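Local coordinates for ParA (Salmonella enterica subsp. enterica serovar Newport str. SL317, PDB 3EZF), which probably partitions plasmid DNA and regulates transcription in an ADP-dependent way, combining a winged helix-turn-helix DNA-binding region with a P-loop NTPase domain, at residues S56-I59 against V60-I64; A380-E383 against A384-T388. All coordinates share one frame; numbering follows the deposited sequence.

Contact 1 (S56-I59 against V60-I64). Unlike the reference sequence in segment 60-64: Asp61 (reference Glu). With SO4 (sulfate ion), chain H.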
loop_
_atom_site.group_PDB
_atom_site.type_symbol
_atom_site.label_atom_id
_atom_site.label_comp_id
_atom_site.label_asym_id
_atom_site.label_seq_id
_atom_site.Cartn_x
_atom_site.Cartn_y
_atom_site.Cartn_z
ATOM N N SER A 56 -3.827 -44.359 -10.891
ATOM C CA SER A 56 -3.005 -45.383 -10.283
ATOM C C SER A 56 -1.924 -45.756 -11.280
ATOM O O SER A 56 -2.031 -45.430 -12.457
ATOM C CB SER A 56 -3.863 -46.600 -9.995
ATOM O OG SER A 56 -4.283 -47.191 -11.210
ATOM N N ARG A 57 -0.891 -46.454 -10.817
ATOM C CA ARG A 57 0.193 -46.860 -11.703
ATOM C C ARG A 57 -0.305 -47.684 -12.894
ATOM O O ARG A 57 0.361 -47.755 -13.923
ATOM C CB ARG A 57 1.263 -47.636 -10.924
ATOM C CG ARG A 57 1.986 -46.809 -9.848
ATOM C CD ARG A 57 3.319 -47.446 -9.447
ATOM N NE ARG A 57 4.033 -46.688 -8.415
ATOM C CZ ARG A 57 5.216 -47.042 -7.910
ATOM N NH1 ARG A 57 5.821 -48.137 -8.342
ATOM N NH2 ARG A 57 5.803 -46.309 -6.969
ATOM N N ARG A 58 -1.481 -48.295 -12.761
ATOM C CA ARG A 58 -2.044 -49.100 -13.842
ATOM C C ARG A 58 -2.723 -48.171 -14.835
ATOM O O ARG A 58 -2.582 -48.352 -16.046
ATOM C CB ARG A 58 -3.050 -50.116 -13.286
ATOM C CG ARG A 58 -3.560 -51.149 -14.293
ATOM C CD ARG A 58 -4.750 -50.647 -15.095
ATOM N NE ARG A 58 -5.930 -50.432 -14.254
ATOM C CZ ARG A 58 -7.073 -49.893 -14.678
ATOM N NH1 ARG A 58 -8.092 -49.740 -13.838
ATOM N NH2 ARG A 58 -7.195 -49.497 -15.940
ATOM N N ILE A 59 -3.448 -47.173 -14.320
ATOM C CA ILE A 59 -4.153 -46.203 -15.166
ATOM C C ILE A 59 -3.149 -45.440 -16.034
ATOM O O ILE A 59 -3.270 -45.398 -17.261
ATOM C CB ILE A 59 -4.903 -45.138 -14.334
ATOM C CG1 ILE A 59 -5.785 -45.795 -13.268
ATOM C CG2 ILE A 59 -5.695 -44.222 -15.271
ATOM C CD1 ILE A 59 -7.029 -46.420 -13.780
ATOM N N VAL A 60 -2.171 -44.828 -15.374
ATOM C CA VAL A 60 -1.134 -44.054 -16.037
ATOM C C VAL A 60 -0.407 -44.831 -17.118
ATOM O O VAL A 60 -0.391 -44.433 -18.277
ATOM C CB VAL A 60 -0.104 -43.549 -15.005
ATOM C CG1 VAL A 60 1.135 -43.033 -15.705
ATOM C CG2 VAL A 60 -0.733 -42.454 -14.140
ATOM N N ASP A 61 0.205 -45.939 -16.725
ATOM C CA ASP A 61 0.946 -46.783 -17.653
ATOM C C ASP A 61 0.091 -47.184 -18.858
ATOM O O ASP A 61 0.600 -47.382 -19.959
ATOM C CB ASP A 61 1.434 -48.028 -16.916
ATOM C CG ASP A 61 2.258 -48.950 -17.799
ATOM O OD1 ASP A 61 1.740 -49.419 -18.835
ATOM O OD2 ASP A 61 3.428 -49.214 -17.452
ATOM N N GLN A 62 -1.212 -47.302 -18.639
ATOM C CA GLN A 62 -2.137 -47.683 -19.688
ATOM C C GLN A 62 -2.518 -46.457 -20.489
ATOM O O GLN A 62 -2.653 -46.518 -21.703
ATOM C CB GLN A 62 -3.381 -48.306 -19.072
ATOM C CG GLN A 62 -4.324 -48.938 -20.062
ATOM C CD GLN A 62 -5.632 -49.343 -19.406
ATOM O OE1 GLN A 62 -5.642 -50.083 -18.418
ATOM N NE2 GLN A 62 -6.745 -48.854 -19.948
ATOM N N ALA A 63 -2.702 -45.338 -19.802
ATOM C CA ALA A 63 -3.047 -44.081 -20.466
ATOM C C ALA A 63 -1.911 -43.697 -21.412
ATOM O O ALA A 63 -2.148 -43.395 -22.581
ATOM C CB ALA A 63 -3.249 -42.980 -19.435
ATOM N N ILE A 64 -0.679 -43.713 -20.904
ATOM C CA ILE A 64 0.478 -43.367 -21.716
ATOM C C ILE A 64 0.625 -44.303 -22.908
ATOM O O ILE A 64 0.776 -43.844 -24.035
ATOM C CB ILE A 64 1.772 -43.364 -20.875
ATOM C CG1 ILE A 64 1.755 -42.146 -19.946
ATOM C CG2 ILE A 64 2.989 -43.337 -21.775
ATOM C CD1 ILE A 64 3.015 -41.920 -19.181
HETATM S S SO4 H . -10.879 -48.801 -15.933
HETATM O O1 SO4 H . -10.207 -49.414 -17.098
HETATM O O2 SO4 H . -12.328 -48.696 -16.198
HETATM O O3 SO4 H . -10.318 -47.455 -15.704
HETATM O O4 SO4 H . -10.665 -49.631 -14.733
#

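Contact 2 (A380-E383 against A384-T388). Unlike the reference sequence in segment 380-383: Thr382 (reference Asn).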
loop_
_atom_site.group_PDB
_atom_site.type_symbol
_atom_site.label_atom_id
_atom_site.label_comp_id
_atom_site.label_asym_id
_atom_site.label_seq_id
_atom_site.Cartn_x
_atom_site.Cartn_y
_atom_site.Cartn_z
ATOM N N ALA A 380 6.016 -24.944 5.159
ATOM C CA ALA A 380 5.084 -23.918 4.713
ATOM C C ALA A 380 4.242 -24.412 3.539
ATOM O O ALA A 380 3.024 -24.233 3.522
ATOM C CB ALA A 380 5.845 -22.667 4.318
ATOM N N ARG A 381 4.901 -25.048 2.571
ATOM C CA ARG A 381 4.235 -25.563 1.381
ATOM C C ARG A 381 3.077 -26.497 1.669
ATOM O O ARG A 381 1.988 -26.316 1.123
ATOM C CB ARG A 381 5.251 -26.266 0.473
ATOM C CG ARG A 381 5.603 -25.484 -0.788
ATOM C CD ARG A 381 5.022 -24.069 -0.760
ATOM N NE ARG A 381 5.743 -23.164 -1.650
ATOM C CZ ARG A 381 7.034 -22.857 -1.525
ATOM N NH1 ARG A 381 7.763 -23.385 -0.544
ATOM N NH2 ARG A 381 7.596 -22.017 -2.384
ATOM N N THR A 382 3.310 -27.493 2.519
ATOM C CA THR A 382 2.270 -28.458 2.866
ATOM C C THR A 382 1.079 -27.748 3.506
ATOM O O THR A 382 -0.066 -28.179 3.364
ATOM C CB THR A 382 2.786 -29.529 3.866
ATOM O OG1 THR A 382 4.006 -30.099 3.382
ATOM C CG2 THR A 382 1.764 -30.642 4.023
ATOM N N GLU A 383 1.360 -26.655 4.210
ATOM C CA GLU A 383 0.327 -25.878 4.887
ATOM C C GLU A 383 -0.457 -24.998 3.911
ATOM O O GLU A 383 -1.661 -24.795 4.072
ATOM C CB GLU A 383 0.968 -25.006 5.979
ATOM C CG GLU A 383 -0.027 -24.210 6.810
ATOM C CD GLU A 383 -0.966 -25.094 7.614
ATOM O OE1 GLU A 383 -2.023 -24.589 8.058
ATOM O OE2 GLU A 383 -0.646 -26.289 7.811
ATOM N N ALA A 384 0.229 -24.477 2.902
ATOM C CA ALA A 384 -0.411 -23.620 1.913
ATOM C C ALA A 384 -1.307 -24.446 1.003
ATOM O O ALA A 384 -2.436 -24.051 0.708
ATOM C CB ALA A 384 0.643 -22.894 1.091
ATOM N N GLU A 385 -0.799 -25.593 0.563
ATOM C CA GLU A 385 -1.549 -26.470 -0.323
ATOM C C GLU A 385 -2.928 -26.758 0.244
ATOM O O GLU A 385 -3.941 -26.593 -0.434
ATOM C CB GLU A 385 -0.795 -27.784 -0.541
ATOM C CG GLU A 385 0.579 -27.619 -1.190
ATOM C CD GLU A 385 1.087 -28.906 -1.838
ATOM O OE1 GLU A 385 2.239 -28.910 -2.333
ATOM O OE2 GLU A 385 0.335 -29.911 -1.862
ATOM N N ARG A 386 -2.962 -27.183 1.498
ATOM C CA ARG A 386 -4.227 -27.488 2.152
ATOM C C ARG A 386 -5.137 -26.268 2.220
ATOM O O ARG A 386 -6.363 -26.396 2.286
ATOM C CB ARG A 386 -3.972 -28.042 3.554
ATOM C CG ARG A 386 -2.841 -27.352 4.290
ATOM C CD ARG A 386 -2.224 -28.290 5.303
ATOM N NE ARG A 386 -1.838 -29.553 4.676
ATOM C CZ ARG A 386 -1.263 -30.568 5.316
ATOM N NH1 ARG A 386 -0.994 -30.475 6.615
ATOM N NH2 ARG A 386 -0.965 -31.684 4.660
ATOM N N PHE A 387 -4.531 -25.083 2.203
ATOM C CA PHE A 387 -5.300 -23.848 2.240
ATOM C C PHE A 387 -6.030 -23.679 0.914
ATOM O O PHE A 387 -7.224 -23.375 0.884
ATOM C CB PHE A 387 -4.392 -22.651 2.451
ATOM C CG PHE A 387 -5.083 -21.345 2.224
ATOM C CD1 PHE A 387 -6.022 -20.878 3.137
ATOM C CD2 PHE A 387 -4.851 -20.612 1.061
ATOM C CE1 PHE A 387 -6.718 -19.700 2.900
ATOM C CE2 PHE A 387 -5.542 -19.433 0.813
ATOM C CZ PHE A 387 -6.479 -18.976 1.731
ATOM N N THR A 388 -5.290 -23.860 -0.179
ATOM C CA THR A 388 -5.852 -23.765 -1.515
ATOM C C THR A 388 -7.032 -24.736 -1.615
ATOM O O THR A 388 -8.163 -24.332 -1.897
ATOM C CB THR A 388 -4.798 -24.133 -2.569
ATOM O OG1 THR A 388 -3.649 -23.298 -2.395
ATOM C CG2 THR A 388 -5.343 -23.928 -3.968
#

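Contact 1 (S56-I59 against V60-I64)
Arg58 and Gln62, one helical turn apart, run alongside each other and share a hydrogen bond: NH2 of Arg58 donates to OE1 of Gln62 at 3.0 Å, with an N-H...acceptor angle of 152°. The oxygen lies at the edge of the guanidinium, close to its plane, whereas the donor stands above the carbonyl plane of the amide; the two flat groups are turned 27° against each other. Arg58 reaches this place by leaving the backbone with CG anti to N (chi1 -172°) and then folding at chi2 and chi3. Its other partner is a sulfate ion, probably from the crystallisation liquor, gripped by two hydrogen bonds: NH1 of Arg58 to sulfate O4 at 2.7 Å and NH2 to sulfate O1 at 3.2 Å. Arg99 donates to the same ion, while CD1 of Ile59 lies over one guanidinium face, toward its rim. The other end of the Gln62 amide is also satisfied, since NE2 bonds Glu66 OE1.

The first turn illustrates how amides at a helix start, lacking a preceding turn of carbonyls, find acceptors. Ser56 is the N-cap: its OG accepts from Ile59 N at 3.2 Å and, weakly, from Arg58 N. Its carbonyl O then takes Val60 N at 3.0 Å, and the ladder continues with Asp61 N to Arg57 O, weak, then Gln62 N to Arg58 O at 3.1 Å and Ala63 N to Ile59 O. Val60 packs on Val49 of helix 46-50. An N-capped helix set against a short preceding one, with Arg58 from its first turn and Arg99 from the loop after helix 89-98 gathering an anion, is consistent with the DNA-binding side of a helix-turn-helix, where phosphates might replace sulfate.

Contact 2 (A380-E383 against A384-T388)
Ala384 begins the second half of this helical stretch by returning its backbone N to Ala380 O, a hydrogen bond of 2.9 Å. Glu385 repeats the pattern, its N bonding Arg381 O at 2.9 Å. In Glu385 a chi1 of -61° puts CG beside its own backbone N and alongside the Arg381 carbonyl; from there the chain runs extended, and the carboxylate stays well apart from the Arg381 guanidinium, with OE1 6.8 Å from NE.

Arg386 starts out toward the preceding turn, and its chain lies obliquely to Thr382. The methyl CG2 of Thr382 sits over one face of the guanidinium, toward its rim, put there by a chi1 of -51° that sets CG2 anti to the backbone N. The hydroxyl of Thr382 has its own partner, Lys378 O. Glu383 crosses Arg386 at about a right angle, their charged planes 70° apart, and its OE2 remains 4.4 Å from NH1, beyond a salt bridge. Phe387 leaves this surface, its ring meeting Phe316 edge to face, and Thr388 follows it inward against helix 129-138.

Chemically, then, the turns are joined by backbone hydrogen bonds and by aliphatic cover on a guanidinium. The glutamate charges, too far for salt bridges with these arginines, may add a diffuse attraction, while Glu383 OE2 also touches CD of Arg386.

From the N terminus, contact 1 comes first, spanning the N-cap and first turns of helix 57-69 in the helix-turn-helix region; contact 2 follows far downstream, in the last helix, 378-400. Each lies on one continuous stretch, so neither closes a loop, and the two stand in series without nesting or crossing. Between them the chain builds the six-stranded parallel sheet and its helices. Contact 1 sets its helix against helices 46-50 and 89-98, whereas contact 2 sits where helix 378-400 meets helix 129-138 and strand 312-317, outermost in the sheet within this chain. Their centres are 28 Å apart and their nearest atoms about 18 Å, so they serve separate regions without touching.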